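Local structure of putative lipoprotein (Parabacteroides distasonis, 4FVS) at residues A[25-37]-A[46-58]. The protein is of unknown function but, as a putative exported lipoprotein of the LolA/LolB clan, probably binds lipid or another hydrophobic ligand. Residues are numbered along the deposited sequence; the frame is centred on the assembly and turned at random.
Sequences GNLQSVMSYQVDE and EVEADYVYTNPSG
With CG set beside the backbone N at similar chi1 angles (-61° in Tyr33, -62° in Tyr53), two tyrosines from neighbouring strands bring their hydroxyls together, Tyr33 OH lying 2.7 Å from Tyr53 OH in a hydrogen bond that either could donate. Their rings form an offset edge-to-face pair, the edge of Tyr53 toward the face of Tyr33. Tyrosine suits both places, since its ring fills a buried layer while its hydroxyl finds polar company, Tyr53 OH also bonding Ser84 OG; the Tyr33 ring itself is stacked with Trp16. Met31, modelled as selenomethionine, has a long, flexible chain that lays CG and SE over one face of the Tyr53 ring, SE 4.4 Å from its centroid, a Met-aromatic contact; Tyr51 CD1 lies above the opposite face, toward the rim. A leucine in place of Tyr33 would probably leave the Tyr53 hydroxyl without this mate and its ring edge less firmly held. On the other, more exposed face, beta-branched Val30, Val52 and Thr54 suit an extended backbone and polar Ser32 tolerates solvent; paired backbone bonds such as Val30 N to Thr54 O (2.8 Å) join them. At the far end Glu48 O accepts from both Asp36 N and Glu37 N, the signature of a classic beta bulge. The whole is a twisted antiparallel beta hairpin, strands 27-41 and 44-54, with an aromatic inner face, within a YmcC-like fold of the LolA/LolB clan.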
loop_
_atom_site.group_PDB
_atom_site.type_symbol
_atom_site.label_atom_id
_atom_site.label_comp_id
_atom_site.label_asym_id
_atom_site.label_seq_id
_atom_site.Cartn_x
_atom_site.Cartn_y
_atom_site.Cartn_z
ATOM N N GLY A 25 9.297 -11.782 13.064
ATOM C CA GLY A 25 8.415 -12.664 12.316
ATOM C C GLY A 25 7.093 -12.985 12.983
ATOM O O GLY A 25 6.399 -13.901 12.544
ATOM N N ASN A 26 6.725 -12.242 14.032
ATOM C CA ASN A 26 5.459 -12.458 14.728
ATOM C C ASN A 26 4.332 -11.717 14.055
ATOM O O ASN A 26 4.469 -10.522 13.755
ATOM C CB ASN A 26 5.531 -12.005 16.186
ATOM C CG ASN A 26 6.564 -12.666 17.003
ATOM O OD1 ASN A 26 7.409 -11.987 17.602
ATOM N ND2 ASN A 26 6.503 -13.995 17.042
ATOM N N LEU A 27 3.189 -12.401 13.886
ATOM C CA LEU A 27 2.003 -11.832 13.257
ATOM C C LEU A 27 1.491 -10.676 14.085
ATOM O O LEU A 27 1.353 -10.782 15.304
ATOM C CB LEU A 27 0.920 -12.903 13.061
ATOM C CG LEU A 27 -0.344 -12.466 12.329
ATOM C CD1 LEU A 27 -0.072 -12.106 10.868
ATOM C CD2 LEU A 27 -1.392 -13.518 12.415
ATOM N N GLN A 28 1.264 -9.557 13.412
ATOM C CA GLN A 28 0.778 -8.316 14.001
ATOM C C GLN A 28 -0.643 -7.990 13.513
ATOM O O GLN A 28 -1.475 -7.533 14.307
ATOM C CB GLN A 28 1.737 -7.145 13.650
ATOM C CG GLN A 28 3.159 -7.259 14.226
ATOM C CD GLN A 28 3.209 -6.964 15.702
ATOM O OE1 GLN A 28 3.392 -7.862 16.543
ATOM N NE2 GLN A 28 3.032 -5.693 16.039
ATOM N N SER A 29 -0.903 -8.194 12.200
ATOM C CA SER A 29 -2.171 -7.867 11.570
ATOM C C SER A 29 -2.479 -8.756 10.371
ATOM O O SER A 29 -1.588 -9.199 9.650
ATOM C CB SER A 29 -2.172 -6.398 11.124
ATOM O OG SER A 29 -1.136 -6.061 10.204
ATOM N N VAL A 30 -3.769 -8.984 10.156
ATOM C CA VAL A 30 -4.317 -9.715 9.010
ATOM C C VAL A 30 -5.094 -8.691 8.158
ATOM O O VAL A 30 -5.932 -7.953 8.687
ATOM C CB VAL A 30 -5.176 -10.925 9.430
ATOM C CG1 VAL A 30 -5.687 -11.685 8.210
ATOM C CG2 VAL A 30 -4.387 -11.848 10.356
HETATM N N MSE A 31 -4.770 -8.603 6.864
HETATM C CA MSE A 31 -5.407 -7.643 5.973
HETATM C C MSE A 31 -6.138 -8.386 4.873
HETATM O O MSE A 31 -5.491 -8.959 3.980
HETATM C CB MSE A 31 -4.370 -6.681 5.430
HETATM C CG MSE A 31 -3.693 -5.902 6.554
HETATM SE SE MSE A 31 -2.116 -4.930 6.091
HETATM C CE MSE A 31 -0.902 -6.504 5.787
ATOM N N SER A 32 -7.496 -8.424 4.981
ATOM C CA SER A 32 -8.348 -9.133 4.045
ATOM C C SER A 32 -9.026 -8.171 3.102
ATOM O O SER A 32 -9.589 -7.165 3.539
ATOM C CB SER A 32 -9.378 -9.960 4.787
ATOM O OG SER A 32 -8.708 -10.810 5.698
ATOM N N TYR A 33 -8.966 -8.475 1.804
ATOM C CA TYR A 33 -9.529 -7.628 0.761
ATOM C C TYR A 33 -10.440 -8.386 -0.161
ATOM O O TYR A 33 -10.365 -9.614 -0.243
ATOM C CB TYR A 33 -8.416 -7.014 -0.100
ATOM C CG TYR A 33 -7.412 -6.122 0.585
ATOM C CD1 TYR A 33 -6.355 -6.661 1.316
ATOM C CD2 TYR A 33 -7.411 -4.749 0.363
ATOM C CE1 TYR A 33 -5.389 -5.839 1.908
ATOM C CE2 TYR A 33 -6.448 -3.919 0.944
ATOM C CZ TYR A 33 -5.427 -4.472 1.699
ATOM O OH TYR A 33 -4.473 -3.651 2.236
ATOM N N GLN A 34 -11.264 -7.639 -0.905
ATOM C CA GLN A 34 -12.159 -8.184 -1.905
ATOM C C GLN A 34 -12.565 -7.131 -2.945
ATOM O O GLN A 34 -13.015 -6.054 -2.571
ATOM C CB GLN A 34 -13.411 -8.780 -1.270
ATOM C CG GLN A 34 -14.242 -9.487 -2.330
ATOM C CD GLN A 34 -15.537 -9.993 -1.817
ATOM O OE1 GLN A 34 -16.209 -9.342 -1.009
ATOM N NE2 GLN A 34 -15.944 -11.128 -2.351
ATOM N N VAL A 35 -12.455 -7.466 -4.243
ATOM C CA VAL A 35 -12.900 -6.591 -5.331
ATOM C C VAL A 35 -14.436 -6.557 -5.316
ATOM O O VAL A 35 -15.073 -7.575 -5.583
ATOM C CB VAL A 35 -12.352 -7.016 -6.713
ATOM C CG1 VAL A 35 -12.913 -6.130 -7.818
ATOM C CG2 VAL A 35 -10.829 -7.010 -6.729
ATOM N N ASP A 36 -15.011 -5.405 -4.969
ATOM C CA ASP A 36 -16.452 -5.238 -4.889
ATOM C C ASP A 36 -17.024 -4.851 -6.265
ATOM O O ASP A 36 -17.975 -5.490 -6.707
ATOM C CB ASP A 36 -16.817 -4.197 -3.814
ATOM C CG ASP A 36 -18.256 -4.230 -3.308
ATOM O OD1 ASP A 36 -19.077 -5.011 -3.862
ATOM O OD2 ASP A 36 -18.561 -3.487 -2.350
ATOM N N GLU A 37 -16.448 -3.836 -6.946
ATOM C CA GLU A 37 -16.919 -3.391 -8.263
ATOM C C GLU A 37 -15.762 -3.076 -9.227
ATOM O O GLU A 37 -14.740 -2.534 -8.822
ATOM C CB GLU A 37 -17.836 -2.152 -8.152
ATOM C CG GLU A 37 -19.226 -2.412 -7.577
ATOM C CD GLU A 37 -20.120 -3.413 -8.295
ATOM O OE1 GLU A 37 -20.102 -3.449 -9.548
ATOM O OE2 GLU A 37 -20.865 -4.141 -7.598
ATOM N N GLU A 46 -11.570 1.276 -13.649
ATOM C CA GLU A 46 -11.682 1.711 -12.256
ATOM C C GLU A 46 -12.108 0.511 -11.410
ATOM O O GLU A 46 -12.982 -0.246 -11.828
ATOM C CB GLU A 46 -12.653 2.892 -12.108
ATOM C CG GLU A 46 -12.517 3.627 -10.783
ATOM C CD GLU A 46 -13.020 5.062 -10.723
ATOM O OE1 GLU A 46 -13.680 5.518 -11.688
ATOM O OE2 GLU A 46 -12.740 5.739 -9.707
ATOM N N VAL A 47 -11.445 0.284 -10.273
ATOM C CA VAL A 47 -11.736 -0.852 -9.387
ATOM C C VAL A 47 -11.939 -0.342 -7.960
ATOM O O VAL A 47 -11.159 0.485 -7.484
ATOM C CB VAL A 47 -10.627 -1.945 -9.451
ATOM C CG1 VAL A 47 -10.756 -2.962 -8.320
ATOM C CG2 VAL A 47 -10.636 -2.660 -10.794
ATOM N N GLU A 48 -12.992 -0.831 -7.288
ATOM C CA GLU A 48 -13.271 -0.502 -5.900
ATOM C C GLU A 48 -13.239 -1.806 -5.076
ATOM O O GLU A 48 -13.985 -2.739 -5.364
ATOM C CB GLU A 48 -14.611 0.255 -5.743
ATOM C CG GLU A 48 -14.786 0.813 -4.337
ATOM C CD GLU A 48 -15.919 1.749 -4.002
ATOM O OE1 GLU A 48 -15.733 2.943 -4.309
ATOM O OE2 GLU A 48 -16.769 1.382 -3.155
ATOM N N ALA A 49 -12.365 -1.867 -4.076
ATOM C CA ALA A 49 -12.230 -3.031 -3.213
ATOM C C ALA A 49 -12.488 -2.694 -1.747
ATOM O O ALA A 49 -12.181 -1.583 -1.315
ATOM C CB ALA A 49 -10.842 -3.615 -3.357
ATOM N N ASP A 50 -13.069 -3.653 -0.997
ATOM C CA ASP A 50 -13.303 -3.549 0.444
ATOM C C ASP A 50 -12.153 -4.170 1.184
ATOM O O ASP A 50 -11.545 -5.116 0.680
ATOM C CB ASP A 50 -14.621 -4.212 0.879
ATOM C CG ASP A 50 -15.835 -3.377 0.584
ATOM O OD1 ASP A 50 -15.967 -2.295 1.190
ATOM O OD2 ASP A 50 -16.684 -3.827 -0.219
ATOM N N TYR A 51 -11.827 -3.633 2.371
ATOM C CA TYR A 51 -10.762 -4.200 3.184
ATOM C C TYR A 51 -11.212 -4.285 4.622
ATOM O O TYR A 51 -12.040 -3.492 5.061
ATOM C CB TYR A 51 -9.442 -3.418 3.051
ATOM C CG TYR A 51 -9.431 -2.027 3.647
ATOM C CD1 TYR A 51 -9.191 -1.832 5.004
ATOM C CD2 TYR A 51 -9.546 -0.896 2.838
ATOM C CE1 TYR A 51 -9.136 -0.556 5.557
ATOM C CE2 TYR A 51 -9.488 0.391 3.383
ATOM C CZ TYR A 51 -9.280 0.555 4.745
ATOM O OH TYR A 51 -9.221 1.812 5.309
ATOM N N VAL A 52 -10.685 -5.281 5.342
ATOM C CA VAL A 52 -10.910 -5.506 6.769
ATOM C C VAL A 52 -9.575 -5.858 7.381
ATOM O O VAL A 52 -8.974 -6.863 7.010
ATOM C CB VAL A 52 -11.990 -6.565 7.124
ATOM C CG1 VAL A 52 -12.320 -6.522 8.621
ATOM C CG2 VAL A 52 -13.266 -6.360 6.307
ATOM N N TYR A 53 -9.086 -5.001 8.267
ATOM C CA TYR A 53 -7.846 -5.237 8.978
ATOM C C TYR A 53 -8.233 -5.753 10.355
ATOM O O TYR A 53 -9.032 -5.115 11.049
ATOM C CB TYR A 53 -6.957 -3.970 9.043
ATOM C CG TYR A 53 -6.463 -3.381 7.731
ATOM C CD1 TYR A 53 -6.639 -4.053 6.525
ATOM C CD2 TYR A 53 -5.789 -2.160 7.701
ATOM C CE1 TYR A 53 -6.161 -3.525 5.320
ATOM C CE2 TYR A 53 -5.339 -1.602 6.497
ATOM C CZ TYR A 53 -5.511 -2.297 5.308
ATOM O OH TYR A 53 -5.037 -1.747 4.124
ATOM N N THR A 54 -7.775 -6.972 10.691
ATOM C CA THR A 54 -8.057 -7.637 11.965
ATOM C C THR A 54 -6.762 -7.938 12.656
ATOM O O THR A 54 -5.741 -8.065 11.981
ATOM C CB THR A 54 -8.876 -8.926 11.771
ATOM O OG1 THR A 54 -8.185 -9.802 10.880
ATOM C CG2 THR A 54 -10.299 -8.666 11.286
ATOM N N ASN A 55 -6.766 -8.074 13.976
ATOM C CA ASN A 55 -5.520 -8.442 14.634
ATOM C C ASN A 55 -5.484 -9.997 14.710
ATOM O O ASN A 55 -6.448 -10.650 14.278
ATOM C CB ASN A 55 -5.322 -7.725 15.990
ATOM C CG ASN A 55 -6.497 -7.767 16.894
ATOM O OD1 ASN A 55 -7.023 -8.840 17.228
ATOM N ND2 ASN A 55 -6.916 -6.589 17.317
ATOM N N PRO A 56 -4.368 -10.616 15.145
ATOM C CA PRO A 56 -4.271 -12.083 15.102
ATOM C C PRO A 56 -5.416 -12.860 15.769
ATOM O O PRO A 56 -5.703 -13.972 15.307
ATOM C CB PRO A 56 -2.970 -12.344 15.846
ATOM C CG PRO A 56 -2.144 -11.160 15.520
ATOM C CD PRO A 56 -3.099 -10.031 15.627
ATOM N N SER A 57 -6.065 -12.300 16.826
ATOM C CA SER A 57 -7.202 -12.970 17.507
ATOM C C SER A 57 -8.440 -12.987 16.613
ATOM O O SER A 57 -9.262 -13.877 16.770
ATOM C CB SER A 57 -7.542 -12.293 18.836
ATOM O OG SER A 57 -7.942 -10.937 18.688
ATOM N N GLY A 58 -8.557 -11.989 15.724
ATOM C CA GLY A 58 -9.654 -11.848 14.778
ATOM C C GLY A 58 -10.508 -10.609 14.947
ATOM O O GLY A 58 -11.392 -10.380 14.126
#